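Local coordinates for PUA domain-containing protein (PDB 2Q07) that is of uncharacterised activity but probably binds RNA as the C-terminal part of a longer archaeosine-synthase-like protein of tRNA modification, at residues A[15-19]-A[68-72]; A[216-222]-A[294-298]; A[230-236]-A[248-253]; A[256-262]-A[273-279]. All blocks are in the same frame, centred on the assembly; numbering follows the deposited sequence.

The chain, the C-terminal part of a longer protein, runs from a domain of unknown function, probably related to the uracil-DNA-glycosylase-like fold, through a pre-PUA region into a PUA domain. Contact 1 closes first, folding the N-terminal helix onto an edge strand of the opening domain, and stays in series with all the others. Contact 2 then spans a long loop, binding the pre-PUA region to the last strand of the PUA domain. Contacts 3 and 4 nest inside that loop, one after the other. They pair strands of one sheet and touch directly, V233 CG1 meeting I256 CD1 at 3.3 Å, while contact 4 also reaches contact 2 through V261 and I217.

Contact 1: residues A[15-19]-A[68-72]; sequences RYFFE and PLVVP
F17 and F18, in the first turn of helix 16-24, pack against L69, V70 and V71 where the chain enters strand 70-72, an outermost strand of the five-stranded mixed sheet. No hydrogen bond crosses the contact; apolar side chains meet, and the F18 edge abuts backbone atoms. L69 is the wedge between the two rings: its CD2 branch lies 3.6 Å from F17 CD2 and 3.7 Å from F18 CZ. Over the F18 ring this methyl sits 4.1 Å from the centroid and only 26° off the normal, the geometry of a CH-pi contact. F17 meets the same methyl obliquely.

The edge of F18 is turned mainly to backbone. Its CZ approaches P68 O in the ring plane at 3.4 Å, and its CE2 lies near the plane 3.6 Å from V70 N, so the ring is slotted against the peptides on both sides of L69. CE2 also touches V70 CB at 3.9 Å. With CG anti to the backbone nitrogen (chi1 172°), the F17 ring is carried out toward the strand, where CE2 faces V70 O at the ring edge at 4.1 Å and V71 CG2 more loosely.

Beyond the pair, W103 stacks on F18, V70 packs on V100 and F107 of helix 94-111, and Y179 of helix 168-181 touches F17. V71 is hydrogen-bonded through its backbone to I64 of strand 61-65. The helix thus sets its aromatic residues on an outermost strand of a mixed sheet, consistent with the alpha/beta fold of the uracil-DNA-glycosylase-like group to which the domain is assigned.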
loop_
_atom_site.group_PDB
_atom_site.type_symbol
_atom_site.label_atom_id
_atom_site.label_comp_id
_atom_site.label_asym_id
_atom_site.label_seq_id
_atom_site.Cartn_x
_atom_site.Cartn_y
_atom_site.Cartn_z
ATOM N N ARG A 15 -8.787 3.992 9.736
ATOM C CA ARG A 15 -9.403 5.280 9.290
ATOM C C ARG A 15 -8.364 6.015 8.453
ATOM O O ARG A 15 -8.638 6.463 7.338
ATOM C CB ARG A 15 -9.784 6.149 10.496
ATOM C CG ARG A 15 -10.423 5.387 11.648
ATOM C CD ARG A 15 -9.380 4.628 12.465
ATOM N NE ARG A 15 -9.989 3.686 13.400
ATOM C CZ ARG A 15 -10.785 4.035 14.408
ATOM N NH1 ARG A 15 -11.073 5.313 14.617
ATOM N NH2 ARG A 15 -11.298 3.106 15.204
ATOM N N TYR A 16 -7.165 6.122 9.013
ATOM C CA TYR A 16 -6.055 6.786 8.346
ATOM C C TYR A 16 -5.662 6.019 7.094
ATOM O O TYR A 16 -5.460 6.604 6.025
ATOM C CB TYR A 16 -4.842 6.871 9.273
ATOM C CG TYR A 16 -3.642 7.469 8.583
ATOM C CD1 TYR A 16 -3.671 8.782 8.120
ATOM C CD2 TYR A 16 -2.482 6.713 8.366
ATOM C CE1 TYR A 16 -2.583 9.337 7.460
ATOM C CE2 TYR A 16 -1.382 7.260 7.704
ATOM C CZ TYR A 16 -1.443 8.575 7.254
ATOM O OH TYR A 16 -0.370 9.135 6.599
ATOM N N PHE A 17 -5.545 4.704 7.245
ATOM C CA PHE A 17 -5.180 3.831 6.141
ATOM C C PHE A 17 -6.151 4.023 4.979
ATOM O O PHE A 17 -5.740 4.230 3.837
ATOM C CB PHE A 17 -5.217 2.370 6.594
ATOM C CG PHE A 17 -5.047 1.387 5.470
ATOM C CD1 PHE A 17 -3.815 1.248 4.828
ATOM C CD2 PHE A 17 -6.129 0.638 5.017
ATOM C CE1 PHE A 17 -3.668 0.381 3.750
ATOM C CE2 PHE A 17 -5.993 -0.236 3.934
ATOM C CZ PHE A 17 -4.762 -0.364 3.300
ATOM N N PHE A 18 -7.442 3.943 5.288
ATOM C CA PHE A 18 -8.494 4.093 4.292
ATOM C C PHE A 18 -8.410 5.394 3.516
ATOM O O PHE A 18 -8.448 5.401 2.283
ATOM C CB PHE A 18 -9.865 4.010 4.961
ATOM C CG PHE A 18 -10.400 2.615 5.075
ATOM C CD1 PHE A 18 -11.041 2.199 6.232
ATOM C CD2 PHE A 18 -10.279 1.717 4.011
ATOM C CE1 PHE A 18 -11.559 0.912 6.340
ATOM C CE2 PHE A 18 -10.795 0.429 4.109
ATOM C CZ PHE A 18 -11.437 0.026 5.278
ATOM N N GLU A 19 -8.288 6.493 4.243
ATOM C CA GLU A 19 -8.235 7.803 3.622
ATOM C C GLU A 19 -6.976 8.062 2.813
ATOM O O GLU A 19 -7.041 8.634 1.726
ATOM C CB GLU A 19 -8.425 8.885 4.690
ATOM C CG GLU A 19 -9.874 8.966 5.189
ATOM C CD GLU A 19 -10.113 10.082 6.192
ATOM O OE1 GLU A 19 -11.286 10.489 6.351
ATOM O OE2 GLU A 19 -9.140 10.547 6.827
ATOM N N PRO A 68 -12.305 -5.337 9.021
ATOM C CA PRO A 68 -13.014 -4.193 8.442
ATOM C C PRO A 68 -12.338 -3.616 7.202
ATOM O O PRO A 68 -12.879 -2.719 6.556
ATOM C CB PRO A 68 -13.013 -3.162 9.574
ATOM C CG PRO A 68 -12.315 -3.850 10.754
ATOM C CD PRO A 68 -11.460 -4.900 10.138
ATOM N N LEU A 69 -11.167 -4.139 6.864
ATOM C CA LEU A 69 -10.415 -3.608 5.741
ATOM C C LEU A 69 -10.742 -4.058 4.324
ATOM O O LEU A 69 -10.942 -5.237 4.041
ATOM C CB LEU A 69 -8.913 -3.812 5.978
ATOM C CG LEU A 69 -8.262 -2.996 7.098
ATOM C CD1 LEU A 69 -6.795 -3.370 7.196
ATOM C CD2 LEU A 69 -8.410 -1.498 6.819
ATOM N N VAL A 70 -10.795 -3.065 3.449
ATOM C CA VAL A 70 -10.999 -3.243 2.026
ATOM C C VAL A 70 -9.596 -2.886 1.549
ATOM O O VAL A 70 -9.103 -1.802 1.863
ATOM C CB VAL A 70 -11.985 -2.219 1.470
ATOM C CG1 VAL A 70 -12.007 -2.317 -0.045
ATOM C CG2 VAL A 70 -13.377 -2.454 2.067
ATOM N N VAL A 71 -8.960 -3.770 0.789
ATOM C CA VAL A 71 -7.581 -3.532 0.376
ATOM C C VAL A 71 -7.187 -3.655 -1.092
ATOM O O VAL A 71 -7.198 -4.743 -1.650
ATOM C CB VAL A 71 -6.628 -4.478 1.153
ATOM C CG1 VAL A 71 -5.177 -4.148 0.828
ATOM C CG2 VAL A 71 -6.889 -4.365 2.648
ATOM N N PRO A 72 -6.844 -2.530 -1.736
ATOM C CA PRO A 72 -6.435 -2.634 -3.132
ATOM C C PRO A 72 -5.134 -3.443 -3.077
ATOM O O PRO A 72 -4.319 -3.262 -2.165
ATOM C CB PRO A 72 -6.191 -1.177 -3.529
ATOM C CG PRO A 72 -7.232 -0.445 -2.714
ATOM C CD PRO A 72 -7.119 -1.126 -1.368
#

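Contact 2: residues A[216-222]-A[294-298]; sequences DIYEKIA and KRKFS
R295 carries its CG between its backbone N and carbonyl carbon (chi1 71°), and its chain is bent at chi3 (85°), bringing the guanidinium to D216 and Y218. D216 answers from the opposite direction, its carboxylate swung anti to the backbone nitrogen. The two meet in a salt bridge of 2.8 Å between D216 OD2 and R295 NH2, although the hydrogen bond within it is bent and weak. K294 NZ comes to the same D216 OD2 at 3.4 Å, again weakly, so one oxygen of a buried aspartate faces two cations; K294 also bridges to D209. Such a pairing would probably stabilise the charged carboxylate.

Y218 CE2 rests over one face of the guanidinium, 3.5 Å from R295 NE, with the ring and guanidinium planes 28° apart. Further along, E219 and F297 run antiparallel alongside each other: E219 CG sits over the F297 ring, 3.9 Å from its centroid, in a CH-pi contact, while A222 CB touches F297 CE1 at 4.2 Å.

Two residues of strand 289-297, K294 and R295, sit opposite the single V272, making a classic bulge. Strand 214-217 thus gives the salt-bridge network its acid, and helix 219-227, with Y218 at its N-cap position, lies against F297. F270 of strand 270-275 also meets the F297 ring; I217 and A222 reach V272 on that same strand.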
loop_
_atom_site.group_PDB
_atom_site.type_symbol
_atom_site.label_atom_id
_atom_site.label_comp_id
_atom_site.label_asym_id
_atom_site.label_seq_id
_atom_site.Cartn_x
_atom_site.Cartn_y
_atom_site.Cartn_z
ATOM N N ASP A 216 11.428 0.891 3.494
ATOM C CA ASP A 216 12.598 1.471 4.121
ATOM C C ASP A 216 13.228 2.176 2.921
ATOM O O ASP A 216 13.195 1.635 1.814
ATOM C CB ASP A 216 13.552 0.390 4.647
ATOM C CG ASP A 216 14.602 0.956 5.587
ATOM O OD1 ASP A 216 14.747 2.197 5.624
ATOM O OD2 ASP A 216 15.280 0.173 6.286
ATOM N N ILE A 217 13.780 3.372 3.116
ATOM C CA ILE A 217 14.399 4.115 2.014
ATOM C C ILE A 217 15.878 4.368 2.258
ATOM O O ILE A 217 16.325 4.392 3.403
ATOM C CB ILE A 217 13.728 5.486 1.799
ATOM C CG1 ILE A 217 13.821 6.310 3.088
ATOM C CG2 ILE A 217 12.279 5.294 1.354
ATOM C CD1 ILE A 217 13.344 7.748 2.950
ATOM N N TYR A 218 16.627 4.582 1.180
ATOM C CA TYR A 218 18.054 4.832 1.298
ATOM C C TYR A 218 18.501 6.229 0.866
ATOM O O TYR A 218 17.685 7.138 0.822
ATOM C CB TYR A 218 18.817 3.712 0.595
ATOM C CG TYR A 218 18.451 2.375 1.224
ATOM C CD1 TYR A 218 17.369 1.630 0.746
ATOM C CD2 TYR A 218 19.102 1.922 2.368
ATOM C CE1 TYR A 218 16.945 0.470 1.395
ATOM C CE2 TYR A 218 18.685 0.760 3.032
ATOM C CZ TYR A 218 17.605 0.044 2.538
ATOM O OH TYR A 218 17.170 -1.079 3.190
ATOM N N GLU A 219 19.781 6.399 0.549
ATOM C CA GLU A 219 20.326 7.722 0.225
ATOM C C GLU A 219 19.669 8.649 -0.793
ATOM O O GLU A 219 19.334 9.783 -0.463
ATOM C CB GLU A 219 21.815 7.614 -0.128
ATOM C CG GLU A 219 22.572 8.914 0.168
ATOM C CD GLU A 219 23.999 8.936 -0.370
ATOM O OE1 GLU A 219 24.661 7.876 -0.376
ATOM O OE2 GLU A 219 24.463 10.025 -0.770
ATOM N N LYS A 220 19.505 8.188 -2.024
ATOM C CA LYS A 220 18.926 9.008 -3.086
ATOM C C LYS A 220 17.535 9.537 -2.767
ATOM O O LYS A 220 17.248 10.713 -2.995
ATOM C CB LYS A 220 18.878 8.224 -4.403
ATOM C CG LYS A 220 19.873 7.080 -4.477
ATOM C CD LYS A 220 19.504 6.004 -3.452
ATOM C CE LYS A 220 20.546 4.932 -3.312
ATOM N NZ LYS A 220 20.210 4.105 -2.127
ATOM N N ILE A 221 16.670 8.676 -2.236
ATOM C CA ILE A 221 15.315 9.094 -1.907
ATOM C C ILE A 221 15.299 10.059 -0.735
ATOM O O ILE A 221 14.663 11.101 -0.815
ATOM C CB ILE A 221 14.401 7.888 -1.589
ATOM C CG1 ILE A 221 14.263 7.015 -2.838
ATOM C CG2 ILE A 221 13.041 8.377 -1.122
ATOM C CD1 ILE A 221 13.233 5.913 -2.725
ATOM N N ALA A 222 15.991 9.698 0.344
ATOM C CA ALA A 222 16.093 10.546 1.529
ATOM C C ALA A 222 16.633 11.914 1.101
ATOM O O ALA A 222 16.196 12.950 1.608
ATOM C CB ALA A 222 17.042 9.902 2.558
ATOM N N LYS A 294 17.873 4.748 11.788
ATOM C CA LYS A 294 18.125 3.543 11.010
ATOM C C LYS A 294 19.495 3.649 10.346
ATOM O O LYS A 294 20.249 2.681 10.298
ATOM C CB LYS A 294 17.047 3.333 9.937
ATOM C CG LYS A 294 15.729 2.772 10.469
ATOM C CD LYS A 294 14.907 2.102 9.361
ATOM C CE LYS A 294 13.792 1.225 9.949
ATOM N NZ LYS A 294 13.094 0.370 8.934
ATOM N N ARG A 295 19.825 4.833 9.844
ATOM C CA ARG A 295 21.107 5.013 9.180
ATOM C C ARG A 295 21.387 6.488 8.903
ATOM O O ARG A 295 20.501 7.339 9.023
ATOM C CB ARG A 295 21.123 4.218 7.864
ATOM C CG ARG A 295 20.221 4.793 6.769
ATOM C CD ARG A 295 20.014 3.837 5.587
ATOM N NE ARG A 295 18.926 2.889 5.822
ATOM C CZ ARG A 295 19.042 1.760 6.512
ATOM N NH1 ARG A 295 20.217 1.416 7.042
ATOM N NH2 ARG A 295 17.979 0.983 6.692
ATOM N N LYS A 296 22.628 6.784 8.540
ATOM C CA LYS A 296 23.019 8.148 8.237
ATOM C C LYS A 296 24.069 8.193 7.139
ATOM O O LYS A 296 24.782 7.216 6.896
ATOM C CB LYS A 296 23.530 8.845 9.500
ATOM C CG LYS A 296 24.585 8.066 10.258
ATOM C CD LYS A 296 25.053 8.850 11.473
ATOM C CE LYS A 296 26.209 8.154 12.190
ATOM N NZ LYS A 296 26.801 9.061 13.219
ATOM N N PHE A 297 24.154 9.337 6.472
ATOM C CA PHE A 297 25.107 9.511 5.391
ATOM C C PHE A 297 26.001 10.737 5.636
ATOM O O PHE A 297 25.534 11.781 6.091
ATOM C CB PHE A 297 24.354 9.652 4.064
ATOM C CG PHE A 297 23.127 8.777 3.967
ATOM C CD1 PHE A 297 21.852 9.316 4.184
ATOM C CD2 PHE A 297 23.240 7.415 3.709
ATOM C CE1 PHE A 297 20.712 8.511 4.149
ATOM C CE2 PHE A 297 22.097 6.592 3.670
ATOM C CZ PHE A 297 20.833 7.146 3.891
ATOM N N SER A 298 27.289 10.600 5.329
ATOM C CA SER A 298 28.250 11.685 5.521
ATOM C C SER A 298 28.288 12.625 4.326
ATOM O O SER A 298 27.959 13.821 4.486
ATOM C CB SER A 298 29.643 11.110 5.742
ATOM O OG SER A 298 29.623 10.144 6.772
#

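Contact 3: residues A[230-236]-A[248-253]; sequences IYTVEIG and GVLRAD
V233 and A252 form the close-set part of this antiparallel pairing: a non-hydrogen-bonded pair with CA atoms 4.2 Å apart, V233 CG1 lying 4.3 Å from A252 CB. I235 and V249 make a second such pair on the same face. V233, I235 and V249 are buried, A252 partly so; M282 of helix 279-282 covers V233, V249 and A252, and F264 touches V233 and I235. Next to the second pair, G236 N donates to G248 O at 2.8 Å.

At the end of the pairing near Y231 the aspartate D253 supplies an extra link. Its CG stands anti to the backbone nitrogen (chi1 -170°), which lays OD2 beside the opposite chain, and Y231 N donates to the anti lone pair of OD2 at 2.9 Å with an angle of 161° at the hydrogen. D253 N in turn donates to T232 O at 3.0 Å, while D253 OD1 is held by K255 N.

These strands belong to the PUA domain sheet, strand 249-252 being one of its two outermost strands. Within it L250 and R251 together stand opposite the single E234, which makes a classic beta bulge. E234 N donates to R251 O, and E234 O takes two donors: L250 N at 2.7 Å and, as the weak return bond, R251 N.

The face holding E234 and R251 is the looser one. R251 is exposed, and E234 OE1 and R251 NE stay 4.5 Å apart, beyond a salt bridge, the oxygen well out of the guanidinium plane. L250 too is solvent-exposed, at the corner where the chain turns between the two parts of the strand.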
loop_
_atom_site.group_PDB
_atom_site.type_symbol
_atom_site.label_atom_id
_atom_site.label_comp_id
_atom_site.label_asym_id
_atom_site.label_seq_id
_atom_site.Cartn_x
_atom_site.Cartn_y
_atom_site.Cartn_z
ATOM N N ILE A 230 10.466 17.829 2.919
ATOM C CA ILE A 230 9.273 17.130 3.390
ATOM C C ILE A 230 9.677 15.913 4.230
ATOM O O ILE A 230 10.647 15.219 3.909
ATOM C CB ILE A 230 8.359 16.692 2.210
ATOM C CG1 ILE A 230 9.152 15.878 1.188
ATOM C CG2 ILE A 230 7.756 17.930 1.542
ATOM C CD1 ILE A 230 8.295 15.334 0.052
ATOM N N TYR A 231 8.932 15.661 5.305
ATOM C CA TYR A 231 9.230 14.559 6.217
ATOM C C TYR A 231 10.653 14.715 6.740
ATOM O O TYR A 231 11.345 13.735 7.022
ATOM C CB TYR A 231 9.090 13.206 5.515
ATOM C CG TYR A 231 7.683 12.907 5.062
ATOM C CD1 TYR A 231 7.305 13.080 3.728
ATOM C CD2 TYR A 231 6.719 12.476 5.972
ATOM C CE1 TYR A 231 5.996 12.831 3.313
ATOM C CE2 TYR A 231 5.410 12.227 5.570
ATOM C CZ TYR A 231 5.055 12.407 4.238
ATOM O OH TYR A 231 3.759 12.167 3.835
ATOM N N THR A 232 11.073 15.965 6.872
ATOM C CA THR A 232 12.410 16.288 7.338
ATOM C C THR A 232 12.411 16.861 8.746
ATOM O O THR A 232 11.436 17.473 9.192
ATOM C CB THR A 232 13.083 17.299 6.394
ATOM O OG1 THR A 232 12.178 18.380 6.131
ATOM C CG2 THR A 232 13.458 16.633 5.074
ATOM N N VAL A 233 13.518 16.650 9.445
ATOM C CA VAL A 233 13.678 17.147 10.796
ATOM C C VAL A 233 15.113 17.649 10.945
ATOM O O VAL A 233 16.078 16.935 10.643
ATOM C CB VAL A 233 13.378 16.042 11.847
ATOM C CG1 VAL A 233 12.173 15.209 11.410
ATOM C CG2 VAL A 233 14.578 15.160 12.049
ATOM N N GLU A 234 15.248 18.897 11.376
ATOM C CA GLU A 234 16.564 19.489 11.574
ATOM C C GLU A 234 16.993 19.178 12.994
ATOM O O GLU A 234 16.212 19.341 13.925
ATOM C CB GLU A 234 16.506 20.998 11.372
ATOM C CG GLU A 234 17.858 21.679 11.467
ATOM C CD GLU A 234 17.752 23.186 11.350
ATOM O OE1 GLU A 234 17.011 23.662 10.459
ATOM O OE2 GLU A 234 18.411 23.891 12.143
ATOM N N ILE A 235 18.236 18.739 13.157
ATOM C CA ILE A 235 18.754 18.383 14.467
ATOM C C ILE A 235 20.033 19.145 14.851
ATOM O O ILE A 235 20.649 19.832 14.031
ATOM C CB ILE A 235 19.041 16.862 14.537
ATOM C CG1 ILE A 235 20.182 16.508 13.580
ATOM C CG2 ILE A 235 17.786 16.071 14.154
ATOM C CD1 ILE A 235 20.678 15.086 13.722
ATOM N N GLY A 236 20.430 19.002 16.110
ATOM C CA GLY A 236 21.624 19.677 16.579
ATOM C C GLY A 236 22.875 19.077 15.973
ATOM O O GLY A 236 22.819 18.030 15.324
ATOM N N GLY A 248 17.104 17.337 21.044
ATOM C CA GLY A 248 18.101 17.481 19.994
ATOM C C GLY A 248 17.529 17.923 18.658
ATOM O O GLY A 248 18.269 18.153 17.697
ATOM N N VAL A 249 16.206 18.052 18.607
ATOM C CA VAL A 249 15.501 18.456 17.395
ATOM C C VAL A 249 15.289 19.965 17.331
ATOM O O VAL A 249 14.626 20.536 18.191
ATOM C CB VAL A 249 14.120 17.780 17.320
ATOM C CG1 VAL A 249 13.385 18.226 16.069
ATOM C CG2 VAL A 249 14.278 16.267 17.363
ATOM N N LEU A 250 15.846 20.608 16.310
ATOM C CA LEU A 250 15.687 22.049 16.152
ATOM C C LEU A 250 14.292 22.346 15.600
ATOM O O LEU A 250 13.470 22.983 16.265
ATOM C CB LEU A 250 16.760 22.595 15.206
ATOM C CG LEU A 250 18.198 22.486 15.727
ATOM C CD1 LEU A 250 19.194 22.676 14.593
ATOM C CD2 LEU A 250 18.412 23.522 16.820
ATOM N N ARG A 251 14.033 21.878 14.381
ATOM C CA ARG A 251 12.740 22.074 13.733
ATOM C C ARG A 251 12.300 20.742 13.139
ATOM O O ARG A 251 13.129 19.867 12.899
ATOM C CB ARG A 251 12.850 23.113 12.616
ATOM C CG ARG A 251 13.443 24.438 13.048
ATOM C CD ARG A 251 13.448 25.429 11.897
ATOM N NE ARG A 251 14.148 26.660 12.250
ATOM C CZ ARG A 251 14.271 27.711 11.445
ATOM N NH1 ARG A 251 13.738 27.689 10.230
ATOM N NH2 ARG A 251 14.936 28.784 11.856
ATOM N N ALA A 252 11.001 20.596 12.889
ATOM C CA ALA A 252 10.465 19.360 12.323
ATOM C C ALA A 252 9.205 19.603 11.499
ATOM O O ALA A 252 8.433 20.516 11.787
ATOM C CB ALA A 252 10.164 18.368 13.442
ATOM N N ASP A 253 8.999 18.779 10.474
ATOM C CA ASP A 253 7.824 18.900 9.616
ATOM C C ASP A 253 6.597 18.617 10.478
ATOM O O ASP A 253 6.488 17.544 11.069
ATOM C CB ASP A 253 7.897 17.884 8.470
ATOM C CG ASP A 253 6.831 18.114 7.405
ATOM O OD1 ASP A 253 5.790 18.736 7.708
ATOM O OD2 ASP A 253 7.035 17.656 6.261
#

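Contact 4: residues A[256-262]-A[273-279]; sequences IRPNDVV and GLAAMSG
I256 and G279 are joined by the shortest hydrogen bond of this contact, G279 N to I256 O at 2.6 Å; the donor stands above the carbonyl plane, 39° out of it. A275 N donates to D260 O at 2.8 Å, nearly straight at 165°. V262 and G273 then bind each other in both directions, V262 N to G273 O at 3.0 Å and G273 N to V262 O at 3.1 Å, a hydrogen-bonded antiparallel pair. The turn between I256 and V261 is held from within: R257 N donates to D260 OD2 at 3.0 Å, meeting it from above the carboxylate plane, and D260 N returns a bond to R257 O.

Around these bonds the packing converges on A275. Its CB lies 3.8 Å from I256 CG2, and V262 CG1 reaches it from the strand beside, chi1 -58° setting that branch anti to the carbonyl carbon. V261 and L274, a non-hydrogen-bonded pair, meet through V261 CG2 and L274 CD2 at 4.1 Å, while the N259 side chain runs at a slant to L274, its ND2 near both methyls. P258 CD lies 4.0 Å from S278 N.

Outside the pair, V261 and L274 face M214 of strand 214-217, and M282 covers I256 and A275. S278 N-caps helix 279-282, its OG accepting from E281 N. The I256-G279 bond ties the incoming loop to the start of that helix, and strands 261-265 and 270-275 form a beta hairpin of the mixed-sheet, pseudobarrel PUA fold.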
loop_
_atom_site.group_PDB
_atom_site.type_symbol
_atom_site.label_atom_id
_atom_site.label_comp_id
_atom_site.label_asym_id
_atom_site.label_seq_id
_atom_site.Cartn_x
_atom_site.Cartn_y
_atom_site.Cartn_z
ATOM N N ILE A 256 4.606 15.405 10.139
ATOM C CA ILE A 256 5.183 14.154 10.627
ATOM C C ILE A 256 4.354 13.511 11.734
ATOM O O ILE A 256 3.993 14.159 12.719
ATOM C CB ILE A 256 6.630 14.363 11.159
ATOM C CG1 ILE A 256 7.582 14.616 9.990
ATOM C CG2 ILE A 256 7.085 13.149 11.940
ATOM C CD1 ILE A 256 9.013 14.854 10.408
ATOM N N ARG A 257 4.055 12.227 11.558
ATOM C CA ARG A 257 3.299 11.473 12.545
ATOM C C ARG A 257 4.195 10.371 13.091
ATOM O O ARG A 257 5.125 9.931 12.419
ATOM C CB ARG A 257 2.046 10.863 11.916
ATOM C CG ARG A 257 1.042 11.897 11.449
ATOM C CD ARG A 257 -0.330 11.289 11.299
ATOM N NE ARG A 257 -1.346 12.310 11.069
ATOM C CZ ARG A 257 -2.623 12.177 11.408
ATOM N NH1 ARG A 257 -3.040 11.062 11.997
ATOM N NH2 ARG A 257 -3.482 13.159 11.163
ATOM N N PRO A 258 3.918 9.905 14.320
ATOM C CA PRO A 258 4.701 8.853 14.968
ATOM C C PRO A 258 5.468 7.877 14.069
ATOM O O PRO A 258 6.554 8.205 13.599
ATOM C CB PRO A 258 3.669 8.176 15.857
ATOM C CG PRO A 258 2.914 9.352 16.368
ATOM C CD PRO A 258 2.723 10.223 15.126
ATOM N N ASN A 259 4.911 6.699 13.811
ATOM C CA ASN A 259 5.609 5.685 13.013
ATOM C C ASN A 259 6.022 6.065 11.586
ATOM O O ASN A 259 6.234 5.187 10.753
ATOM C CB ASN A 259 4.780 4.392 12.964
ATOM C CG ASN A 259 5.646 3.136 12.961
ATOM O OD1 ASN A 259 5.146 2.020 12.797
ATOM N ND2 ASN A 259 6.950 3.311 13.154
ATOM N N ASP A 260 6.152 7.355 11.297
ATOM C CA ASP A 260 6.559 7.775 9.956
ATOM C C ASP A 260 8.067 7.705 9.749
ATOM O O ASP A 260 8.842 7.881 10.690
ATOM C CB ASP A 260 6.104 9.213 9.668
ATOM C CG ASP A 260 4.667 9.288 9.196
ATOM O OD1 ASP A 260 4.096 8.226 8.864
ATOM O OD2 ASP A 260 4.115 10.410 9.147
ATOM N N VAL A 261 8.474 7.427 8.514
ATOM C CA VAL A 261 9.888 7.397 8.179
ATOM C C VAL A 261 10.215 8.864 7.917
ATOM O O VAL A 261 9.538 9.533 7.124
ATOM C CB VAL A 261 10.178 6.571 6.897
ATOM C CG1 VAL A 261 11.628 6.762 6.465
ATOM C CG2 VAL A 261 9.920 5.102 7.153
ATOM N N VAL A 262 11.235 9.369 8.599
ATOM C CA VAL A 262 11.625 10.758 8.437
ATOM C C VAL A 262 13.094 10.857 8.058
ATOM O O VAL A 262 13.862 9.917 8.239
ATOM C CB VAL A 262 11.385 11.567 9.741
ATOM C CG1 VAL A 262 9.913 11.485 10.142
ATOM C CG2 VAL A 262 12.277 11.052 10.858
ATOM N N GLY A 273 15.234 7.527 9.653
ATOM C CA GLY A 273 14.816 6.991 10.935
ATOM C C GLY A 273 13.307 6.851 11.047
ATOM O O GLY A 273 12.564 7.201 10.127
ATOM N N LEU A 274 12.851 6.319 12.174
ATOM C CA LEU A 274 11.425 6.150 12.435
ATOM C C LEU A 274 11.004 7.133 13.516
ATOM O O LEU A 274 11.466 7.047 14.656
ATOM C CB LEU A 274 11.116 4.733 12.920
ATOM C CG LEU A 274 10.648 3.685 11.914
ATOM C CD1 LEU A 274 10.293 2.422 12.679
ATOM C CD2 LEU A 274 9.430 4.182 11.135
ATOM N N ALA A 275 10.134 8.066 13.160
ATOM C CA ALA A 275 9.657 9.051 14.120
ATOM C C ALA A 275 8.947 8.348 15.275
ATOM O O ALA A 275 8.242 7.365 15.072
ATOM C CB ALA A 275 8.714 10.026 13.434
ATOM N N ALA A 276 9.145 8.844 16.491
ATOM C CA ALA A 276 8.503 8.251 17.659
ATOM C C ALA A 276 7.357 9.146 18.107
ATOM O O ALA A 276 6.432 8.693 18.775
ATOM C CB ALA A 276 9.520 8.074 18.797
HETATM N N MSE A 277 7.430 10.420 17.736
HETATM C CA MSE A 277 6.391 11.382 18.082
HETATM C C MSE A 277 6.035 12.255 16.876
HETATM O O MSE A 277 6.741 12.259 15.864
HETATM C CB MSE A 277 6.838 12.257 19.264
HETATM C CG MSE A 277 8.231 12.861 19.131
HETATM SE SE MSE A 277 8.733 13.956 20.660
HETATM C CE MSE A 277 9.200 12.555 21.902
ATOM N N SER A 278 4.931 12.985 16.986
ATOM C CA SER A 278 4.480 13.850 15.902
ATOM C C SER A 278 5.499 14.944 15.622
ATOM O O SER A 278 6.362 15.233 16.453
ATOM C CB SER A 278 3.145 14.500 16.264
ATOM O OG SER A 278 3.323 15.454 17.296
ATOM N N GLY A 279 5.390 15.556 14.447
ATOM C CA GLY A 279 6.302 16.625 14.094
ATOM C C GLY A 279 6.105 17.810 15.017
ATOM O O GLY A 279 6.963 18.682 15.106
#